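PDB 4XE7: uncharacterized protein from Bacillus thuringiensis serovar kurstaki, which is probably a plasmid-segregating, actin-like ParM protein that assembles into filaments to move plasmid copies apart before cell division. Local coordinates for residues N367-G372 / F390-N395; E313-D318 / G377-R382; G202-L207 / R405-A410. All coordinates share one frame; numbering follows the deposited sequence.

The six segments follow one another from about the midpoint of the chain onward, in the order 202-207, 313-318, 367-372, 377-382, 390-395, 405-410. Contact 3 closes the longest loop and nests the other two inside it, while the segments of contacts 1 and 2 alternate. Contacts 1 and 2, with centres 11 Å apart, belong to one lobe: Leu392, just beyond edge strand 390-391, packs on Tyr378 of helix 378-381 (Leu392 CD2 to Tyr378 CE2, 3.9 Å). Contact 3 has its centre 14 Å from that of contact 1 and 24 Å from that of contact 2, beside the eight-stranded sheet. The set is consistent with a path from one lobe of the actin-like fold to the connections with the other.

Contact 1 (N367-G372 / F390-N395)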
ATOM      1  N   ASN A 367     -20.176  -8.542   2.507  1.00 20.81           N
ATOM      2  CA  ASN A 367     -18.961  -9.347   2.489  1.00 19.94           C
ATOM      3  C   ASN A 367     -17.984  -8.796   1.444  1.00 23.42           C
ATOM      4  O   ASN A 367     -18.233  -8.881   0.244  1.00 22.20           O
ATOM      5  CB  ASN A 367     -19.309 -10.820   2.238  1.00 20.27           C
ATOM      6  CG  ASN A 367     -18.193 -11.770   2.664  1.00 27.01           C
ATOM      7  OD1 ASN A 367     -17.257 -11.373   3.367  1.00 27.05           O
ATOM      8  ND2 ASN A 367     -18.276 -13.024   2.220  1.00 18.54           N
ATOM      9  N   ILE A 368     -16.881  -8.212   1.915  1.00 15.29           N
ATOM     10  CA  ILE A 368     -15.969  -7.466   1.050  1.00 18.76           C
ATOM     11  C   ILE A 368     -14.626  -8.170   0.849  1.00 20.77           C
ATOM     12  O   ILE A 368     -14.079  -8.716   1.801  1.00 21.45           O
ATOM     13  CB  ILE A 368     -15.715  -6.053   1.634  1.00 19.32           C
ATOM     14  CG1 ILE A 368     -17.047  -5.383   1.971  1.00 25.14           C
ATOM     15  CG2 ILE A 368     -14.892  -5.211   0.656  1.00 21.08           C
ATOM     16  CD1 ILE A 368     -16.929  -4.016   2.649  1.00 20.82           C
ATOM     17  N   VAL A 369     -14.099  -8.159  -0.385  1.00 16.59           N
ATOM     18  CA  VAL A 369     -12.758  -8.672  -0.638  1.00 13.29           C
ATOM     19  C   VAL A 369     -11.834  -7.538  -1.056  1.00 15.48           C
ATOM     20  O   VAL A 369     -12.238  -6.623  -1.771  1.00 24.00           O
ATOM     21  CB  VAL A 369     -12.736  -9.783  -1.712  1.00 19.46           C
ATOM     22  CG1 VAL A 369     -13.463 -11.011  -1.208  1.00 17.11           C
ATOM     23  CG2 VAL A 369     -13.332  -9.293  -3.057  1.00 16.22           C
ATOM     24  N   VAL A 370     -10.600  -7.583  -0.563  1.00 13.34           N
ATOM     25  CA  VAL A 370      -9.568  -6.620  -0.938  1.00 14.20           C
ATOM     26  C   VAL A 370      -8.281  -7.387  -1.011  1.00 20.11           C
ATOM     27  O   VAL A 370      -8.240  -8.540  -0.583  1.00 18.87           O
ATOM     28  CB  VAL A 370      -9.425  -5.447   0.075  1.00 20.81           C
ATOM     29  CG1 VAL A 370     -10.720  -4.690   0.196  1.00 18.37           C
ATOM     30  CG2 VAL A 370      -8.986  -5.962   1.426  1.00 15.84           C
ATOM     31  N   GLY A 371      -7.231  -6.761  -1.545  1.00 19.68           N
ATOM     32  CA  GLY A 371      -5.913  -7.367  -1.548  1.00 21.18           C
ATOM     33  C   GLY A 371      -5.539  -7.837  -2.940  1.00 22.77           C
ATOM     34  O   GLY A 371      -6.406  -7.942  -3.794  1.00 21.34           O
ATOM     35  N   GLY A 372      -4.255  -8.135  -3.150  1.00 24.35           N
ATOM     36  CA  GLY A 372      -3.746  -8.604  -4.428  1.00 22.03           C
ATOM     37  C   GLY A 372      -4.365  -9.915  -4.901  1.00 21.41           C
ATOM     38  O   GLY A 372      -4.391 -10.196  -6.097  1.00 22.30           O
ATOM     39  N   PHE A 390     -22.274  -9.118  -1.379  1.00 27.86           N
ATOM     40  CA  PHE A 390     -20.867  -9.360  -1.727  1.00 24.57           C
ATOM     41  C   PHE A 390     -20.287  -8.208  -2.533  1.00 30.80           C
ATOM     42  O   PHE A 390     -20.830  -7.813  -3.568  1.00 30.59           O
ATOM     43  CB  PHE A 390     -20.692 -10.659  -2.513  1.00 19.25           C
ATOM     44  CG  PHE A 390     -19.252 -11.006  -2.789  1.00 26.51           C
ATOM     45  CD1 PHE A 390     -18.614 -10.552  -3.943  1.00 28.25           C
ATOM     46  CD2 PHE A 390     -18.530 -11.784  -1.891  1.00 25.48           C
ATOM     47  CE1 PHE A 390     -17.273 -10.862  -4.193  1.00 23.70           C
ATOM     48  CE2 PHE A 390     -17.196 -12.101  -2.131  1.00 19.60           C
ATOM     49  CZ  PHE A 390     -16.567 -11.637  -3.285  1.00 23.83           C
ATOM     50  N   ILE A 391     -19.168  -7.682  -2.059  1.00 18.92           N
ATOM     51  CA  ILE A 391     -18.573  -6.508  -2.681  1.00 25.03           C
ATOM     52  C   ILE A 391     -17.165  -6.787  -3.188  1.00 23.64           C
ATOM     53  O   ILE A 391     -16.269  -7.144  -2.418  1.00 22.18           O
ATOM     54  CB  ILE A 391     -18.508  -5.324  -1.695  1.00 32.87           C
ATOM     55  CG1 ILE A 391     -19.898  -5.022  -1.122  1.00 36.15           C
ATOM     56  CG2 ILE A 391     -17.911  -4.114  -2.367  1.00 24.78           C
ATOM     57  CD1 ILE A 391     -20.947  -4.771  -2.178  1.00 45.30           C
ATOM     58  N   LEU A 392     -16.981  -6.641  -4.489  1.00 15.79           N
ATOM     59  CA  LEU A 392     -15.655  -6.655  -5.088  1.00 21.52           C
ATOM     60  C   LEU A 392     -15.456  -5.229  -5.572  1.00 26.30           C
ATOM     61  O   LEU A 392     -16.037  -4.845  -6.577  1.00 26.74           O
ATOM     62  CB  LEU A 392     -15.568  -7.672  -6.231  1.00 21.02           C
ATOM     63  CG  LEU A 392     -14.211  -8.244  -6.642  1.00 23.19           C
ATOM     64  CD1 LEU A 392     -14.396  -9.373  -7.655  1.00 23.22           C
ATOM     65  CD2 LEU A 392     -13.319  -7.153  -7.207  1.00 13.22           C
ATOM     66  N   PRO A 393     -14.675  -4.428  -4.828  1.00 21.97           N
ATOM     67  CA  PRO A 393     -14.579  -2.978  -5.066  1.00 33.71           C
ATOM     68  C   PRO A 393     -14.093  -2.658  -6.474  1.00 39.94           C
ATOM     69  O   PRO A 393     -13.154  -3.307  -6.956  1.00 27.48           O
ATOM     70  CB  PRO A 393     -13.548  -2.494  -4.012  1.00 18.03           C
ATOM     71  CG  PRO A 393     -13.490  -3.597  -2.973  1.00 23.39           C
ATOM     72  CD  PRO A 393     -13.791  -4.882  -3.742  1.00 24.57           C
ATOM     73  N   LYS A 394     -14.726  -1.681  -7.122  1.00 46.71           N
ATOM     74  CA  LYS A 394     -14.356  -1.292  -8.483  1.00 50.45           C
ATOM     75  C   LYS A 394     -12.892  -0.871  -8.565  1.00 40.04           C
ATOM     76  O   LYS A 394     -12.204  -1.188  -9.535  1.00 40.89           O
ATOM     77  CB  LYS A 394     -15.258  -0.162  -8.982  1.00 56.80           C
ATOM     78  CG  LYS A 394     -16.589  -0.630  -9.531  1.00 66.08           C
ATOM     79  CD  LYS A 394     -16.676  -0.407 -11.030  1.00 78.14           C
ATOM     80  CE  LYS A 394     -18.044  -0.794 -11.576  1.00 81.48           C
ATOM     81  NZ  LYS A 394     -17.937  -1.682 -12.768  1.00 81.13           N
ATOM     82  N   ASN A 395     -12.436  -0.178  -7.526  1.00 37.70           N
ATOM     83  CA  ASN A 395     -11.064   0.325  -7.411  1.00 37.40           C
ATOM     84  C   ASN A 395     -10.119  -0.611  -6.640  1.00 33.19           C
ATOM     85  O   ASN A 395      -9.163  -0.161  -5.985  1.00 30.19           O
ATOM     86  CB  ASN A 395     -11.100   1.680  -6.724  1.00 42.54           C
ATOM     87  CG  ASN A 395     -12.008   1.670  -5.520  1.00 39.21           C
ATOM     88  OD1 ASN A 395     -12.411   0.602  -5.064  1.00 47.71           O
ATOM     89  ND2 ASN A 395     -12.353   2.849  -5.006  1.00 33.41           N
TER
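Asn367 and Ile368 pair in parallel with Phe390 and Ile391, the two segments running 27° apart and joined by two backbone hydrogen bonds. Ile391 N reaches Asn367 O at 2.8 Å, and Val369 N reaches Ile391 O at 3.1 Å. On the face carrying Ile368 and Ile391 the two side chains lie side by side, CG1 of Ile368 being 3.9 Å from CB of Ile391, whose outer end leads away. The other face carries Asn367 and Phe390. With CG anti to the backbone N (chi1 -175°), the Phe390 ring extends beside Val369, and its CZ comes within 3.8 Å of Val369 CG1. The second Val369 methyl, CG2, meets Leu392 CG at 3.8 Å, while Phe390 CZ is near this methyl as well. Beyond Ile391 the pairing gives way to Pro393, which has no N-H to continue it. Its CD instead lies 3.1 Å from Val369 O, a buried carbonyl with no hydrogen-bonding partner in the model. Strand 366-370 is the inner of the pair: Asn235 of strand 232-237 donates from ND2 to Ile368 O, and Asn367 ND2 bonds to Leu355 O of helix 337-362. Trp359 of that helix touches both Asn367 and Phe390. Strand 390-391 closes the five-stranded sheet, while Val374 of helix 372-376, just past the strand's glycine-rich end, packs on Val369 and Leu392.

Contact 2 (E313-D318 / G377-R382); sequences EKMIED and GYAGLR
Ile316 lays its CG1 over one face of the Tyr378 ring, 3.8 Å from the ring centroid and 16° off the normal, a CH-pi contact. Met315 CB approaches the same ring obliquely, 4.0 Å from Tyr378 CE1. Farther along the Met315 side chain, a bend at chi3 (80°) takes CE over one face of the Arg382 guanidinium, 3.6 Å from NH2, and alongside the methyl of Ala379. Met315 and Arg382 thus cross at about a right angle. Arg382 also backs the tyrosine, for its CB lies above the face opposite Ile316, offset toward the rim. Its chi1 of 67° sets CG between the backbone N and carbonyl carbon, and from there the chain extends to bring the guanidinium beside the end of helix 300-317. Two waters, both in the guanidinium plane at its edge, fill the polar half. Water 1 donates to Met315 O at 2.6 Å and accepts from Tyr378 OH at 2.7 Å, sitting in the ring plane; its bond from Arg382 NH1 is weak. Water 2 accepts from Arg382 NH1 at 2.9 Å and lies 2.7 Å from Asp318 O. In the second shell, Leu392 packs on Tyr378, Ile396 on Ile316 and Pro323 on Met315, while Met341 of helix 337-362 touches Ala379. Within their own segments, Asp318 N bonds to Met315 O and Arg382 N to Tyr378 O. The direct contacts are van der Waals and CH-pi in kind, including a methyl over the guanidinium face, and the hydrogen-bonded links between the segments run through water. Carbonyls at the C-terminal end of helix 300-317 would present partial negative charge, which probably suits the arginine bound to the same waters.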
ATOM      1  N   GLU A 313      -6.680  -5.827 -15.769  1.00 19.48           N
ATOM      2  CA  GLU A 313      -7.144  -4.446 -15.924  1.00 23.57           C
ATOM      3  C   GLU A 313      -8.205  -4.362 -17.003  1.00 28.87           C
ATOM      4  O   GLU A 313      -9.229  -3.698 -16.835  1.00 26.89           O
ATOM      5  CB  GLU A 313      -5.983  -3.510 -16.274  1.00 37.25           C
ATOM      6  CG  GLU A 313      -5.050  -3.186 -15.127  1.00 59.90           C
ATOM      7  CD  GLU A 313      -3.961  -2.204 -15.530  1.00 77.44           C
ATOM      8  OE1 GLU A 313      -4.083  -1.592 -16.616  1.00 82.16           O
ATOM      9  OE2 GLU A 313      -2.987  -2.038 -14.761  1.00 81.62           O
ATOM     10  N   LYS A 314      -7.949  -5.046 -18.117  1.00 30.17           N
ATOM     11  CA  LYS A 314      -8.890  -5.099 -19.227  1.00 26.95           C
ATOM     12  C   LYS A 314     -10.171  -5.797 -18.820  1.00 28.05           C
ATOM     13  O   LYS A 314     -11.251  -5.407 -19.245  1.00 31.53           O
ATOM     14  CB  LYS A 314      -8.282  -5.822 -20.424  1.00 30.15           C
ATOM     15  CG  LYS A 314      -7.002  -5.221 -20.969  1.00 35.35           C
ATOM     16  CD  LYS A 314      -6.572  -6.039 -22.167  1.00 35.13           C
ATOM     17  CE  LYS A 314      -5.188  -5.727 -22.625  1.00 38.64           C
ATOM     18  NZ  LYS A 314      -4.786  -6.720 -23.662  1.00 36.67           N
ATOM     19  N   MET A 315     -10.046  -6.844 -18.010  1.00 25.06           N
ATOM     20  CA  MET A 315     -11.220  -7.565 -17.517  1.00 27.92           C
ATOM     21  C   MET A 315     -12.048  -6.648 -16.614  1.00 27.90           C
ATOM     22  O   MET A 315     -13.263  -6.613 -16.705  1.00 26.44           O
ATOM     23  CB  MET A 315     -10.816  -8.839 -16.744  1.00 25.92           C
ATOM     24  CG  MET A 315     -10.026  -9.888 -17.529  1.00 25.21           C
ATOM     25  SD  MET A 315      -9.913 -11.504 -16.681  1.00 21.39           S
ATOM     26  CE  MET A 315     -11.498 -12.208 -17.059  1.00 24.76           C
ATOM     27  N   ILE A 316     -11.376  -5.906 -15.737  1.00 23.82           N
ATOM     28  CA  ILE A 316     -12.065  -5.006 -14.813  1.00 29.20           C
ATOM     29  C   ILE A 316     -12.801  -3.881 -15.558  1.00 40.16           C
ATOM     30  O   ILE A 316     -13.880  -3.455 -15.143  1.00 41.19           O
ATOM     31  CB  ILE A 316     -11.085  -4.419 -13.791  1.00 29.12           C
ATOM     32  CG1 ILE A 316     -10.582  -5.537 -12.871  1.00 24.27           C
ATOM     33  CG2 ILE A 316     -11.733  -3.294 -12.981  1.00 32.14           C
ATOM     34  CD1 ILE A 316      -9.495  -5.100 -11.874  1.00 23.93           C
ATOM     35  N   GLU A 317     -12.234  -3.428 -16.674  1.00 35.29           N
ATOM     36  CA  GLU A 317     -12.873  -2.408 -17.506  1.00 37.66           C
ATOM     37  C   GLU A 317     -14.095  -2.917 -18.273  1.00 34.68           C
ATOM     38  O   GLU A 317     -14.966  -2.139 -18.671  1.00 33.51           O
ATOM     39  CB  GLU A 317     -11.864  -1.838 -18.511  1.00 38.90           C
ATOM     40  CG  GLU A 317     -10.816  -0.954 -17.891  1.00 47.62           C
ATOM     41  CD  GLU A 317     -11.405   0.302 -17.285  1.00 61.84           C
ATOM     42  OE1 GLU A 317     -12.014   1.095 -18.036  1.00 65.92           O
ATOM     43  OE2 GLU A 317     -11.263   0.495 -16.057  1.00 67.48           O
ATOM     44  N   ASP A 318     -14.161  -4.222 -18.489  1.00 30.04           N
ATOM     45  CA  ASP A 318     -15.076  -4.752 -19.489  1.00 31.47           C
ATOM     46  C   ASP A 318     -15.382  -6.204 -19.209  1.00 36.73           C
ATOM     47  O   ASP A 318     -14.579  -7.085 -19.539  1.00 29.79           O
ATOM     48  CB  ASP A 318     -14.461  -4.587 -20.886  1.00 28.81           C
ATOM     49  CG  ASP A 318     -15.397  -4.989 -22.009  1.00 30.92           C
ATOM     50  OD1 ASP A 318     -16.482  -5.566 -21.765  1.00 32.36           O
ATOM     51  OD2 ASP A 318     -15.018  -4.739 -23.168  1.00 40.94           O
ATOM     52  N   GLY A 377      -7.319 -13.625  -8.557  1.00 14.58           N
ATOM     53  CA  GLY A 377      -8.503 -14.481  -8.625  1.00 15.97           C
ATOM     54  C   GLY A 377      -9.724 -13.833  -9.238  1.00 17.99           C
ATOM     55  O   GLY A 377     -10.816 -14.408  -9.215  1.00 25.28           O
ATOM     56  N   TYR A 378      -9.534 -12.649  -9.816  1.00 15.73           N
ATOM     57  CA  TYR A 378     -10.642 -11.854 -10.346  1.00 20.40           C
ATOM     58  C   TYR A 378     -11.563 -12.629 -11.307  1.00 21.23           C
ATOM     59  O   TYR A 378     -12.780 -12.491 -11.223  1.00 18.22           O
ATOM     60  CB  TYR A 378     -10.114 -10.582 -11.045  1.00 17.57           C
ATOM     61  CG  TYR A 378     -11.232  -9.654 -11.501  1.00 22.21           C
ATOM     62  CD1 TYR A 378     -11.724  -9.701 -12.800  1.00 25.61           C
ATOM     63  CD2 TYR A 378     -11.816  -8.753 -10.617  1.00 22.70           C
ATOM     64  CE1 TYR A 378     -12.782  -8.856 -13.212  1.00 23.12           C
ATOM     65  CE2 TYR A 378     -12.854  -7.917 -11.014  1.00 24.41           C
ATOM     66  CZ  TYR A 378     -13.328  -7.969 -12.315  1.00 28.60           C
ATOM     67  OH  TYR A 378     -14.360  -7.136 -12.706  1.00 31.02           O
ATOM     68  N   ALA A 379     -11.002 -13.432 -12.212  1.00 17.98           N
ATOM     69  CA  ALA A 379     -11.827 -14.106 -13.218  1.00 18.71           C
ATOM     70  C   ALA A 379     -12.909 -14.975 -12.596  1.00 22.15           C
ATOM     71  O   ALA A 379     -14.006 -15.085 -13.131  1.00 31.96           O
ATOM     72  CB  ALA A 379     -10.949 -14.951 -14.158  1.00 29.24           C
ATOM     73  N   GLY A 380     -12.607 -15.577 -11.453  1.00 20.80           N
ATOM     74  CA  GLY A 380     -13.595 -16.364 -10.735  1.00 22.06           C
ATOM     75  C   GLY A 380     -14.341 -15.585  -9.654  1.00 28.75           C
ATOM     76  O   GLY A 380     -15.574 -15.660  -9.559  1.00 23.63           O
ATOM     77  N   LEU A 381     -13.603 -14.817  -8.853  1.00 20.26           N
ATOM     78  CA  LEU A 381     -14.207 -14.102  -7.721  1.00 18.24           C
ATOM     79  C   LEU A 381     -15.344 -13.189  -8.160  1.00 19.32           C
ATOM     80  O   LEU A 381     -16.328 -13.031  -7.437  1.00 22.19           O
ATOM     81  CB  LEU A 381     -13.142 -13.287  -6.974  1.00 14.31           C
ATOM     82  CG  LEU A 381     -12.084 -14.136  -6.272  1.00 19.88           C
ATOM     83  CD1 LEU A 381     -10.883 -13.288  -5.825  1.00 17.61           C
ATOM     84  CD2 LEU A 381     -12.694 -14.854  -5.099  1.00 17.36           C
ATOM     85  N   ARG A 382     -15.233 -12.591  -9.341  1.00 15.77           N
ATOM     86  CA  ARG A 382     -16.299 -11.669  -9.771  1.00 18.94           C
ATOM     87  C   ARG A 382     -17.675 -12.340  -9.890  1.00 21.82           C
ATOM     88  O   ARG A 382     -18.689 -11.666  -9.812  1.00 22.08           O
ATOM     89  CB  ARG A 382     -15.940 -11.005 -11.102  1.00 17.10           C
ATOM     90  CG  ARG A 382     -15.910 -11.964 -12.237  1.00 26.46           C
ATOM     91  CD  ARG A 382     -15.565 -11.259 -13.508  1.00 30.80           C
ATOM     92  NE  ARG A 382     -15.442 -12.207 -14.604  1.00 34.69           N
ATOM     93  CZ  ARG A 382     -15.132 -11.849 -15.838  1.00 29.52           C
ATOM     94  NH1 ARG A 382     -14.916 -10.568 -16.101  1.00 24.14           N
ATOM     95  NH2 ARG A 382     -15.043 -12.758 -16.795  1.00 38.36           N
TER
HETATM   96  O   HOH W   1     -15.198  -7.389 -15.222  1.00 26.28           O
HETATM   97  O   HOH W   2     -13.763  -9.477 -18.549  1.00 23.92           O

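Contact 3 (G202-L207 / R405-A410)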
ATOM      1  N   GLY A 202      -8.827  -0.157  10.058  1.00 40.35           N
ATOM      2  CA  GLY A 202      -9.648  -1.315   9.756  1.00 49.48           C
ATOM      3  C   GLY A 202     -10.981  -0.949   9.132  1.00 45.03           C
ATOM      4  O   GLY A 202     -11.107  -0.918   7.909  1.00 47.62           O
ATOM      5  N   VAL A 203     -11.979  -0.643   9.953  1.00 43.54           N
ATOM      6  CA  VAL A 203     -13.300  -0.382   9.386  1.00 51.37           C
ATOM      7  C   VAL A 203     -13.352   0.946   8.614  1.00 52.17           C
ATOM      8  O   VAL A 203     -14.273   1.164   7.823  1.00 52.03           O
ATOM      9  CB  VAL A 203     -14.400  -0.400  10.466  1.00 52.66           C
ATOM     10  CG1 VAL A 203     -14.435   0.918  11.233  1.00 46.88           C
ATOM     11  CG2 VAL A 203     -15.762  -0.706   9.824  1.00 47.19           C
ATOM     12  N   SER A 204     -12.359   1.817   8.816  1.00 43.44           N
ATOM     13  CA  SER A 204     -12.256   3.051   8.025  1.00 43.46           C
ATOM     14  C   SER A 204     -12.144   2.757   6.545  1.00 37.17           C
ATOM     15  O   SER A 204     -12.532   3.574   5.721  1.00 34.23           O
ATOM     16  CB  SER A 204     -11.040   3.897   8.429  1.00 44.12           C
ATOM     17  OG  SER A 204     -11.108   4.299   9.776  1.00 58.51           O
ATOM     18  N   SER A 205     -11.587   1.593   6.220  1.00 37.07           N
ATOM     19  CA  SER A 205     -11.294   1.227   4.847  1.00 32.18           C
ATOM     20  C   SER A 205     -12.541   1.202   3.977  1.00 33.57           C
ATOM     21  O   SER A 205     -12.451   1.260   2.747  1.00 28.13           O
ATOM     22  CB  SER A 205     -10.583  -0.122   4.804  1.00 42.85           C
ATOM     23  OG  SER A 205      -9.344  -0.045   5.490  1.00 45.79           O
ATOM     24  N   VAL A 206     -13.693   1.135   4.640  1.00 27.84           N
ATOM     25  CA  VAL A 206     -14.996   1.265   4.020  1.00 29.36           C
ATOM     26  C   VAL A 206     -15.107   2.563   3.223  1.00 31.49           C
ATOM     27  O   VAL A 206     -15.663   2.578   2.120  1.00 29.36           O
ATOM     28  CB  VAL A 206     -16.116   1.213   5.102  1.00 42.98           C
ATOM     29  CG1 VAL A 206     -17.448   1.684   4.548  1.00 48.87           C
ATOM     30  CG2 VAL A 206     -16.246  -0.188   5.658  1.00 45.47           C
ATOM     31  N   LEU A 207     -14.574   3.652   3.773  1.00 24.81           N
ATOM     32  CA  LEU A 207     -14.614   4.929   3.065  1.00 25.90           C
ATOM     33  C   LEU A 207     -13.956   4.840   1.679  1.00 19.08           C
ATOM     34  O   LEU A 207     -14.478   5.393   0.710  1.00 22.91           O
ATOM     35  CB  LEU A 207     -13.942   6.028   3.891  1.00 19.57           C
ATOM     36  CG  LEU A 207     -14.828   6.631   4.971  1.00 38.53           C
ATOM     37  CD1 LEU A 207     -14.025   7.558   5.881  1.00 43.45           C
ATOM     38  CD2 LEU A 207     -15.982   7.364   4.310  1.00 40.14           C
ATOM     39  N   ARG A 405      -5.997   6.094   1.817  1.00 18.43           N
ATOM     40  CA  ARG A 405      -7.056   6.770   1.078  1.00 20.68           C
ATOM     41  C   ARG A 405      -8.253   7.074   1.970  1.00 21.73           C
ATOM     42  O   ARG A 405      -8.867   8.137   1.834  1.00 20.36           O
ATOM     43  CB  ARG A 405      -7.511   5.939  -0.133  1.00 24.45           C
ATOM     44  CG  ARG A 405      -6.469   5.863  -1.230  1.00 26.63           C
ATOM     45  CD  ARG A 405      -6.769   4.750  -2.223  1.00 26.73           C
ATOM     46  NE  ARG A 405      -7.972   5.036  -2.976  1.00 32.13           N
ATOM     47  CZ  ARG A 405      -7.993   5.646  -4.156  1.00 25.62           C
ATOM     48  NH1 ARG A 405      -6.874   6.032  -4.735  1.00 24.93           N
ATOM     49  NH2 ARG A 405      -9.145   5.868  -4.758  1.00 23.38           N
ATOM     50  N   SER A 406      -8.587   6.154   2.876  1.00 16.47           N
ATOM     51  CA  SER A 406      -9.691   6.390   3.818  1.00 25.44           C
ATOM     52  C   SER A 406      -9.394   7.583   4.718  1.00 18.18           C
ATOM     53  O   SER A 406     -10.239   8.456   4.904  1.00 25.35           O
ATOM     54  CB  SER A 406      -9.955   5.153   4.685  1.00 37.11           C
ATOM     55  OG  SER A 406     -10.358   4.047   3.894  1.00 43.89           O
ATOM     56  N   TYR A 407      -8.203   7.595   5.299  1.00 17.62           N
ATOM     57  CA  TYR A 407      -7.773   8.743   6.084  1.00 22.11           C
ATOM     58  C   TYR A 407      -7.867  10.017   5.238  1.00 22.37           C
ATOM     59  O   TYR A 407      -8.410  11.021   5.684  1.00 25.00           O
ATOM     60  CB  TYR A 407      -6.348   8.540   6.615  1.00 23.23           C
ATOM     61  CG  TYR A 407      -6.183   7.338   7.544  1.00 21.26           C
ATOM     62  CD1 TYR A 407      -7.296   6.705   8.091  1.00 31.18           C
ATOM     63  CD2 TYR A 407      -4.921   6.833   7.858  1.00 19.84           C
ATOM     64  CE1 TYR A 407      -7.166   5.620   8.933  1.00 38.21           C
ATOM     65  CE2 TYR A 407      -4.776   5.728   8.718  1.00 23.69           C
ATOM     66  CZ  TYR A 407      -5.911   5.137   9.249  1.00 33.20           C
ATOM     67  OH  TYR A 407      -5.826   4.048  10.090  1.00 38.88           O
ATOM     68  N   LEU A 408      -7.353   9.972   4.005  1.00 26.72           N
ATOM     69  CA  LEU A 408      -7.361  11.158   3.143  1.00 17.47           C
ATOM     70  C   LEU A 408      -8.793  11.683   2.930  1.00 22.70           C
ATOM     71  O   LEU A 408      -9.056  12.876   3.089  1.00 19.98           O
ATOM     72  CB  LEU A 408      -6.697  10.852   1.788  1.00 15.42           C
ATOM     73  CG  LEU A 408      -6.787  11.924   0.688  1.00 23.21           C
ATOM     74  CD1 LEU A 408      -6.218  13.274   1.143  1.00 18.54           C
ATOM     75  CD2 LEU A 408      -6.095  11.463  -0.596  1.00 18.71           C
ATOM     76  N   ILE A 409      -9.715  10.794   2.570  1.00 20.55           N
ATOM     77  CA  ILE A 409     -11.117  11.188   2.388  1.00 22.99           C
ATOM     78  C   ILE A 409     -11.714  11.796   3.676  1.00 24.08           C
ATOM     79  O   ILE A 409     -12.410  12.817   3.626  1.00 21.72           O
ATOM     80  CB  ILE A 409     -11.970   9.987   1.928  1.00 28.46           C
ATOM     81  CG1 ILE A 409     -11.522   9.535   0.533  1.00 28.65           C
ATOM     82  CG2 ILE A 409     -13.467  10.326   1.919  1.00 21.07           C
ATOM     83  CD1 ILE A 409     -11.824   8.077   0.243  1.00 28.95           C
ATOM     84  N   ALA A 410     -11.435  11.170   4.818  1.00 23.86           N
ATOM     85  CA  ALA A 410     -11.871  11.694   6.106  1.00 26.27           C
ATOM     86  C   ALA A 410     -11.286  13.082   6.310  1.00 28.67           C
ATOM     87  O   ALA A 410     -11.974  13.996   6.771  1.00 24.60           O
ATOM     88  CB  ALA A 410     -11.451  10.761   7.252  1.00 21.52           C
TER
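Ser406 turns its side chain into the bend at Ser204 and Ser205, where the packing is tight: OG lies 2.9 Å from Ser204 O and 3.1 Å from Ser205 CA. Phe402 O, one turn back in its own helix, is another acceptor within reach of the OG proton; Ala208 N also donates weakly to OG. Ser204 O is in addition the acceptor for Leu207 N at 2.8 Å, just after the type I turn from Gly202 to Ser205. Beside these polar atoms Ile409 CD1 rests against Leu207 O at 3.8 Å. The partly exposed Ser204, Leu207 and Ala410 meet their partners more loosely. Leu207 CD1 and Ala410 CB are 4.3 Å apart, and Ser204 OG approaches only the edge of the buried Tyr407 ring, near its plane, 4.2 Å from CE1. Tyr407 and Ala410 both touch Asn199 of strand 188-200, while Leu408 packs on strands 21-27 and 33-45. Segment 202-207 follows strand 188-200 of the eight-stranded sheet on the way to strand 232-237 of the five-stranded one, and helix 402-418 comes after strand 390-391, which is consistent with the two chain crossings between lobes of an actin-like fold.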